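PDB 2HQB: transcriptional activator of comK gene from Bacillus halodurans, which probably activates expression of the competence gene comK, as a membrane-anchored lipoprotein built like the substrate-binding proteins of ABC transporters. Local coordinates for residues A[107-116]-A[254-262]; A[205-213]-A[220-228]. One frame throughout, in Å; residues are numbered along the deposited sequence.

Interaction 1 (A[107-116]-A[254-262]); sequences FEGYAMGYFG and DFQDGVVSL
At the interdomain hinge, Phe-255 packs against Ala-111 and Met-112 at the start of helix 110-122, where two chain crossings run side by side: one leads from strand 102-107 into the helix, the other from strand 249-253 to strand 260-262. Phe-255 reaches the helix edge-on: CD1 sits 3.6 Å from Ala-111 CB, and Met-112 N lies in the ring plane beside CE1. Val-260 CG1 lies over one face near the rim, 3.7 Å above the plane. Phe-115 turns its edge to the Phe-255 ring in an offset edge-to-face pair, centroids 5.3 Å apart and planes at 87°. These are two of the interdomain crossings, typically three, of the type I periplasmic-binding fold. With CG anti to the backbone N (chi1 -158°), the Asp-254 carboxylate lies beside the helix start; OD1 takes a weak bond from Phe-255 N, and OD2 pairs with Tyr-284 OH of helix 271-286. With an alanine in place of Asp-254, Tyr-284 OH would probably lose its carboxylate mate and Phe-255 N its weak acceptor. Glu-108 OE1 stands 5.3 Å from Asp-254 OD2. The edge of Phe-107 meets Val-260 CG2, 3.6 Å from CD2, while CE2 also packs against Val-259 CG2.

Interaction 2 (A[205-213]-A[220-228]); sequences DFAIGYVGD and STILTSTVQ
With CG anti to the carbonyl carbon in both residues (chi1 -74° in Phe-206, -50° in Leu-223), the phenyl ring and the leucine branches cross at about a right angle, and Leu-223 CD2 settles over a ring face, 3.5 Å from the centroid. This CH-pi contact lies near the start of a parallel strand pair, 206-211 beside 222-228, in the mixed sheet of the second domain of the type I periplasmic-binding fold; a short return without helix or strand joins the two. The ladder begins with a straight bond from Ala-207 N to Thr-221 O, 2.8 Å. Ala-207 O then takes Leu-223 N at 3.1 Å, nearly in line with the carbonyl bond. Here strand 222-228 carries one extra residue, a beta bulge with Leu-223 at helical backbone angles: Ala-207 pairs with Ile-222, but Gly-209 with Ser-225. Past the bulge Thr-226 N returns to Gly-209 O, 2.8 Å, from above the carbonyl plane. Beyond this the pairing weakens: Val-211 N to Thr-226 O and Gln-228 N to Val-211 O are both weak bonds. On the sheet face shared by Ile-208, Tyr-210 and Thr-226, Ile-208 CG2 packs 4.0 Å from Thr-226 CG2, while Thr-226 OG1 is held by Tyr-186 OH of strand 184-186. Ile-208 CD1 also reaches Leu-223 CB, 3.9 Å away. The other face bears Ala-207, whose CB lies 4.2 Å from Ile-222 CD1; Ala-207 also touches Ile-200 of helix 193-203. Past the end of strand 206-211 the chain folds back over this face, and Ser-225 OG donates to Asp-213 O at 2.6 Å, approaching from 65° out of the carbonyl plane.

How the interactions relate
Interactions 1 and 2 lie about 13 Å apart between centres and share one sheet: strand 260-262 of interaction 1 runs antiparallel to strand 222-228 of interaction 2, joined by a probable hydrogen bond from Ser-261 N to Val-227 O, 2.9 Å. Helix 110-122, which starts in interaction 1, also packs on strand 222-228. Its Met-112 (selenomethionine in the crystal), which packs on Phe-255 and Val-260 in interaction 1, also meets Thr-226 and Gln-228, with Met-112 CE 3.3 Å from Gln-228 NE2. Phe-107 CB touches the same amide, Gln-228 NE2, at 3.2 Å. Interaction 1 thus joins the hinge crossings to the edge of the second-domain sheet, while interaction 2 holds two strands farther into it.

Interaction 1 (A[107-116]-A[254-262])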
# COMPACT_ATOMS: atom_id res chain seq x y z
N PHE A 107 -0.96 -6.49 -2.20
CA PHE A 107 -1.04 -5.45 -3.21
C PHE A 107 0.16 -5.63 -4.10
O PHE A 107 1.27 -5.90 -3.65
CB PHE A 107 -1.01 -4.06 -2.60
CG PHE A 107 -2.34 -3.61 -2.11
CD1 PHE A 107 -2.67 -3.72 -0.77
CD2 PHE A 107 -3.27 -3.11 -3.00
CE1 PHE A 107 -3.94 -3.31 -0.31
CE2 PHE A 107 -4.53 -2.69 -2.56
CZ PHE A 107 -4.86 -2.79 -1.20
N GLU A 108 -0.11 -5.50 -5.40
CA GLU A 108 0.92 -5.65 -6.39
C GLU A 108 1.67 -4.33 -6.46
O GLU A 108 1.07 -3.29 -6.70
CB GLU A 108 0.25 -6.02 -7.72
CG GLU A 108 1.04 -7.04 -8.52
CD GLU A 108 1.27 -8.33 -7.75
OE1 GLU A 108 0.28 -9.03 -7.47
OE2 GLU A 108 2.44 -8.65 -7.43
N GLY A 109 2.98 -4.37 -6.23
CA GLY A 109 3.76 -3.14 -6.21
C GLY A 109 4.52 -2.60 -7.41
O GLY A 109 4.60 -1.39 -7.59
N TYR A 110 5.10 -3.48 -8.23
CA TYR A 110 5.87 -3.04 -9.40
C TYR A 110 5.14 -2.01 -10.29
O TYR A 110 5.67 -0.93 -10.52
CB TYR A 110 6.25 -4.25 -10.25
CG TYR A 110 7.18 -3.93 -11.41
CD1 TYR A 110 8.57 -3.85 -11.23
CD2 TYR A 110 6.66 -3.69 -12.68
CE1 TYR A 110 9.41 -3.53 -12.31
CE2 TYR A 110 7.48 -3.37 -13.75
CZ TYR A 110 8.84 -3.28 -13.57
OH TYR A 110 9.58 -2.86 -14.63
N ALA A 111 3.94 -2.34 -10.77
CA ALA A 111 3.19 -1.43 -11.63
C ALA A 111 3.15 -0.00 -11.13
O ALA A 111 3.72 0.90 -11.75
CB ALA A 111 1.76 -1.91 -11.80
N MSE A 112 2.47 0.21 -10.02
CA MSE A 112 2.34 1.55 -9.47
C MSE A 112 3.67 2.28 -9.37
O MSE A 112 3.72 3.47 -9.56
CB MSE A 112 1.66 1.51 -8.10
CG MSE A 112 2.56 1.23 -6.90
SE MSE A 112 1.51 1.05 -5.22
CE MSE A 112 2.98 0.64 -4.04
N GLY A 113 4.74 1.56 -9.07
CA GLY A 113 6.02 2.22 -8.93
C GLY A 113 6.55 2.70 -10.26
O GLY A 113 7.16 3.76 -10.37
N TYR A 114 6.29 1.90 -11.28
CA TYR A 114 6.71 2.20 -12.62
C TYR A 114 6.07 3.51 -13.05
O TYR A 114 6.75 4.52 -13.24
CB TYR A 114 6.29 1.04 -13.50
CG TYR A 114 6.92 1.02 -14.87
CD1 TYR A 114 8.21 0.54 -15.07
CD2 TYR A 114 6.20 1.46 -15.98
CE1 TYR A 114 8.77 0.49 -16.34
CE2 TYR A 114 6.75 1.42 -17.23
CZ TYR A 114 8.02 0.93 -17.41
OH TYR A 114 8.50 0.86 -18.70
N PHE A 115 4.76 3.50 -13.19
CA PHE A 115 4.02 4.69 -13.60
C PHE A 115 4.36 5.91 -12.77
O PHE A 115 4.39 7.03 -13.29
CB PHE A 115 2.52 4.42 -13.53
CG PHE A 115 2.09 3.28 -14.36
CD1 PHE A 115 2.31 3.30 -15.72
CD2 PHE A 115 1.58 2.15 -13.77
CE1 PHE A 115 2.03 2.22 -16.49
CE2 PHE A 115 1.29 1.04 -14.54
CZ PHE A 115 1.52 1.07 -15.92
N GLY A 116 4.58 5.70 -11.47
CA GLY A 116 4.95 6.78 -10.57
C GLY A 116 6.31 7.30 -10.97
O GLY A 116 6.56 8.51 -11.00
N ASP A 254 -3.94 -5.52 -8.05
CA ASP A 254 -3.12 -4.52 -8.74
C ASP A 254 -4.03 -3.54 -9.46
O ASP A 254 -5.21 -3.45 -9.14
CB ASP A 254 -2.23 -5.22 -9.77
CG ASP A 254 -1.02 -4.41 -10.15
OD1 ASP A 254 -0.98 -3.21 -9.83
OD2 ASP A 254 -0.12 -4.99 -10.80
N PHE A 255 -3.49 -2.82 -10.44
CA PHE A 255 -4.30 -1.84 -11.20
C PHE A 255 -5.53 -2.44 -11.86
O PHE A 255 -6.55 -1.79 -11.99
CB PHE A 255 -3.47 -1.17 -12.27
CG PHE A 255 -2.71 0.04 -11.80
CD1 PHE A 255 -1.36 -0.06 -11.45
CD2 PHE A 255 -3.30 1.30 -11.82
CE1 PHE A 255 -0.61 1.08 -11.16
CE2 PHE A 255 -2.54 2.44 -11.52
CZ PHE A 255 -1.20 2.33 -11.20
N GLN A 256 -5.41 -3.69 -12.30
CA GLN A 256 -6.51 -4.38 -12.97
C GLN A 256 -7.67 -4.68 -12.02
O GLN A 256 -8.82 -4.69 -12.43
CB GLN A 256 -5.99 -5.68 -13.58
CG GLN A 256 -4.53 -5.61 -14.07
CD GLN A 256 -3.58 -6.41 -13.19
OE1 GLN A 256 -3.90 -7.52 -12.76
NE2 GLN A 256 -2.40 -5.85 -12.91
N ASP A 257 -7.39 -4.92 -10.74
CA ASP A 257 -8.45 -5.24 -9.79
C ASP A 257 -9.13 -3.99 -9.25
O ASP A 257 -10.10 -4.10 -8.50
CB ASP A 257 -7.90 -6.08 -8.64
CG ASP A 257 -6.99 -7.22 -9.12
OD1 ASP A 257 -6.74 -8.15 -8.32
OD2 ASP A 257 -6.52 -7.19 -10.28
N GLY A 258 -8.62 -2.81 -9.61
CA GLY A 258 -9.23 -1.55 -9.16
C GLY A 258 -8.93 -1.00 -7.76
O GLY A 258 -9.57 -0.04 -7.31
N VAL A 259 -7.96 -1.59 -7.08
CA VAL A 259 -7.64 -1.15 -5.75
C VAL A 259 -6.22 -0.64 -5.69
O VAL A 259 -5.59 -0.62 -4.62
CB VAL A 259 -7.88 -2.27 -4.75
CG1 VAL A 259 -9.31 -2.65 -4.76
CG2 VAL A 259 -7.03 -3.45 -5.09
N VAL A 260 -5.72 -0.26 -6.86
CA VAL A 260 -4.38 0.31 -6.96
C VAL A 260 -4.47 1.38 -8.02
O VAL A 260 -5.05 1.16 -9.09
CB VAL A 260 -3.34 -0.69 -7.40
CG1 VAL A 260 -2.06 0.04 -7.77
CG2 VAL A 260 -3.06 -1.66 -6.29
N SER A 261 -3.88 2.53 -7.74
CA SER A 261 -3.94 3.63 -8.69
C SER A 261 -2.84 4.68 -8.53
O SER A 261 -1.82 4.45 -7.85
CB SER A 261 -5.29 4.30 -8.55
OG SER A 261 -5.46 4.73 -7.21
N LEU A 262 -3.05 5.82 -9.17
CA LEU A 262 -2.14 6.95 -9.06
C LEU A 262 -2.98 8.06 -8.45
O LEU A 262 -4.19 8.11 -8.66
CB LEU A 262 -1.62 7.40 -10.42
CG LEU A 262 -0.44 6.66 -11.03
CD1 LEU A 262 0.19 7.58 -12.02
CD2 LEU A 262 0.57 6.30 -10.00

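Interaction 2 (A[205-213]-A[220-228])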
# COMPACT_ATOMS: atom_id res chain seq x y z
N ASP A 205 11.78 20.58 -3.39
CA ASP A 205 11.88 19.54 -4.40
C ASP A 205 10.50 18.88 -4.59
O ASP A 205 9.52 19.26 -3.94
CB ASP A 205 12.96 18.51 -3.98
CG ASP A 205 14.38 18.97 -4.35
OD1 ASP A 205 14.60 19.26 -5.55
OD2 ASP A 205 15.28 19.04 -3.47
N PHE A 206 10.42 17.91 -5.50
CA PHE A 206 9.18 17.18 -5.79
C PHE A 206 9.17 15.77 -5.18
O PHE A 206 10.19 15.10 -5.11
CB PHE A 206 9.00 17.05 -7.31
CG PHE A 206 8.57 18.32 -7.97
CD1 PHE A 206 8.92 18.58 -9.29
CD2 PHE A 206 7.78 19.23 -7.29
CE1 PHE A 206 8.48 19.73 -9.92
CE2 PHE A 206 7.34 20.39 -7.92
CZ PHE A 206 7.70 20.64 -9.24
N ALA A 207 8.00 15.32 -4.74
CA ALA A 207 7.95 13.98 -4.20
C ALA A 207 6.82 13.18 -4.84
O ALA A 207 5.99 13.75 -5.56
CB ALA A 207 7.77 14.03 -2.71
N ILE A 208 6.83 11.87 -4.63
CA ILE A 208 5.75 10.98 -5.10
C ILE A 208 5.08 10.40 -3.84
O ILE A 208 5.76 9.83 -2.98
CB ILE A 208 6.26 9.78 -5.97
CG1 ILE A 208 6.92 10.28 -7.26
CG2 ILE A 208 5.07 8.90 -6.34
CD1 ILE A 208 6.03 11.13 -8.10
N GLY A 209 3.76 10.55 -3.74
CA GLY A 209 3.04 10.01 -2.59
C GLY A 209 3.12 8.48 -2.45
O GLY A 209 3.25 7.74 -3.43
N TYR A 210 3.03 8.01 -1.21
CA TYR A 210 3.11 6.58 -0.93
C TYR A 210 1.88 6.01 -0.21
O TYR A 210 1.53 6.46 0.87
CB TYR A 210 4.34 6.29 -0.07
CG TYR A 210 4.67 4.83 -0.02
CD1 TYR A 210 5.05 4.14 -1.19
CD2 TYR A 210 4.60 4.11 1.18
CE1 TYR A 210 5.36 2.79 -1.18
CE2 TYR A 210 4.90 2.73 1.22
CZ TYR A 210 5.28 2.08 0.01
OH TYR A 210 5.56 0.73 -0.01
N VAL A 211 1.27 4.99 -0.82
CA VAL A 211 0.11 4.29 -0.27
C VAL A 211 -1.13 5.14 -0.03
O VAL A 211 -2.21 4.61 0.10
CB VAL A 211 0.50 3.53 1.03
CG1 VAL A 211 -0.67 2.81 1.59
CG2 VAL A 211 1.60 2.52 0.72
N GLY A 212 -0.98 6.46 -0.01
CA GLY A 212 -2.11 7.34 0.20
C GLY A 212 -2.14 8.46 -0.84
O GLY A 212 -1.12 8.81 -1.41
N ASP A 213 -3.30 9.07 -1.07
CA ASP A 213 -3.37 10.14 -2.06
C ASP A 213 -2.42 11.28 -1.80
O ASP A 213 -2.13 12.05 -2.72
CB ASP A 213 -4.76 10.69 -2.18
CG ASP A 213 -4.87 11.64 -3.32
OD1 ASP A 213 -4.64 11.19 -4.46
OD2 ASP A 213 -5.19 12.83 -3.08
N SER A 220 1.10 20.43 -4.21
CA SER A 220 1.83 20.90 -5.39
C SER A 220 3.28 20.38 -5.34
O SER A 220 4.02 20.54 -6.30
CB SER A 220 1.84 22.43 -5.50
OG SER A 220 3.10 22.96 -5.09
N THR A 221 3.68 19.79 -4.21
CA THR A 221 5.01 19.18 -4.06
C THR A 221 4.83 17.71 -4.44
O THR A 221 5.75 17.02 -4.88
CB THR A 221 5.46 19.20 -2.61
OG1 THR A 221 5.97 20.49 -2.29
CG2 THR A 221 6.53 18.18 -2.36
N ILE A 222 3.60 17.24 -4.22
CA ILE A 222 3.21 15.87 -4.50
C ILE A 222 2.75 15.78 -5.94
O ILE A 222 1.60 16.04 -6.25
CB ILE A 222 2.09 15.45 -3.53
CG1 ILE A 222 2.59 15.64 -2.09
CG2 ILE A 222 1.73 14.01 -3.73
CD1 ILE A 222 3.80 14.80 -1.71
N LEU A 223 3.70 15.45 -6.82
CA LEU A 223 3.47 15.29 -8.25
C LEU A 223 2.32 14.33 -8.43
O LEU A 223 1.39 14.56 -9.21
CB LEU A 223 4.72 14.71 -8.90
CG LEU A 223 5.99 15.47 -8.51
CD1 LEU A 223 7.22 14.80 -9.10
CD2 LEU A 223 5.86 16.91 -8.99
N THR A 224 2.43 13.22 -7.70
CA THR A 224 1.42 12.17 -7.69
C THR A 224 1.71 11.20 -6.55
O THR A 224 2.71 11.33 -5.85
CB THR A 224 1.39 11.43 -9.06
OG1 THR A 224 0.62 12.23 -9.95
CG2 THR A 224 0.76 10.04 -8.99
N SER A 225 0.82 10.24 -6.37
CA SER A 225 0.96 9.27 -5.31
C SER A 225 0.66 7.87 -5.83
O SER A 225 -0.25 7.69 -6.65
CB SER A 225 -0.00 9.65 -4.18
OG SER A 225 -0.37 11.02 -4.32
N THR A 226 1.44 6.89 -5.37
CA THR A 226 1.21 5.49 -5.74
C THR A 226 0.22 4.95 -4.67
O THR A 226 0.60 4.47 -3.62
CB THR A 226 2.58 4.67 -5.80
OG1 THR A 226 3.28 4.71 -4.56
CG2 THR A 226 3.49 5.26 -6.87
N VAL A 227 -1.06 5.05 -4.96
CA VAL A 227 -2.11 4.66 -4.03
C VAL A 227 -2.57 3.20 -3.98
O VAL A 227 -2.77 2.57 -5.02
CB VAL A 227 -3.34 5.53 -4.29
CG1 VAL A 227 -4.38 5.35 -3.20
CG2 VAL A 227 -2.91 6.97 -4.41
N GLN A 228 -2.72 2.67 -2.76
CA GLN A 228 -3.21 1.31 -2.56
C GLN A 228 -4.48 1.46 -1.72
O GLN A 228 -4.43 1.94 -0.59
CB GLN A 228 -2.16 0.47 -1.83
CG GLN A 228 -0.89 0.33 -2.65
CD GLN A 228 0.09 -0.68 -2.07
OE1 GLN A 228 0.26 -0.74 -0.86
NE2 GLN A 228 0.73 -1.45 -2.93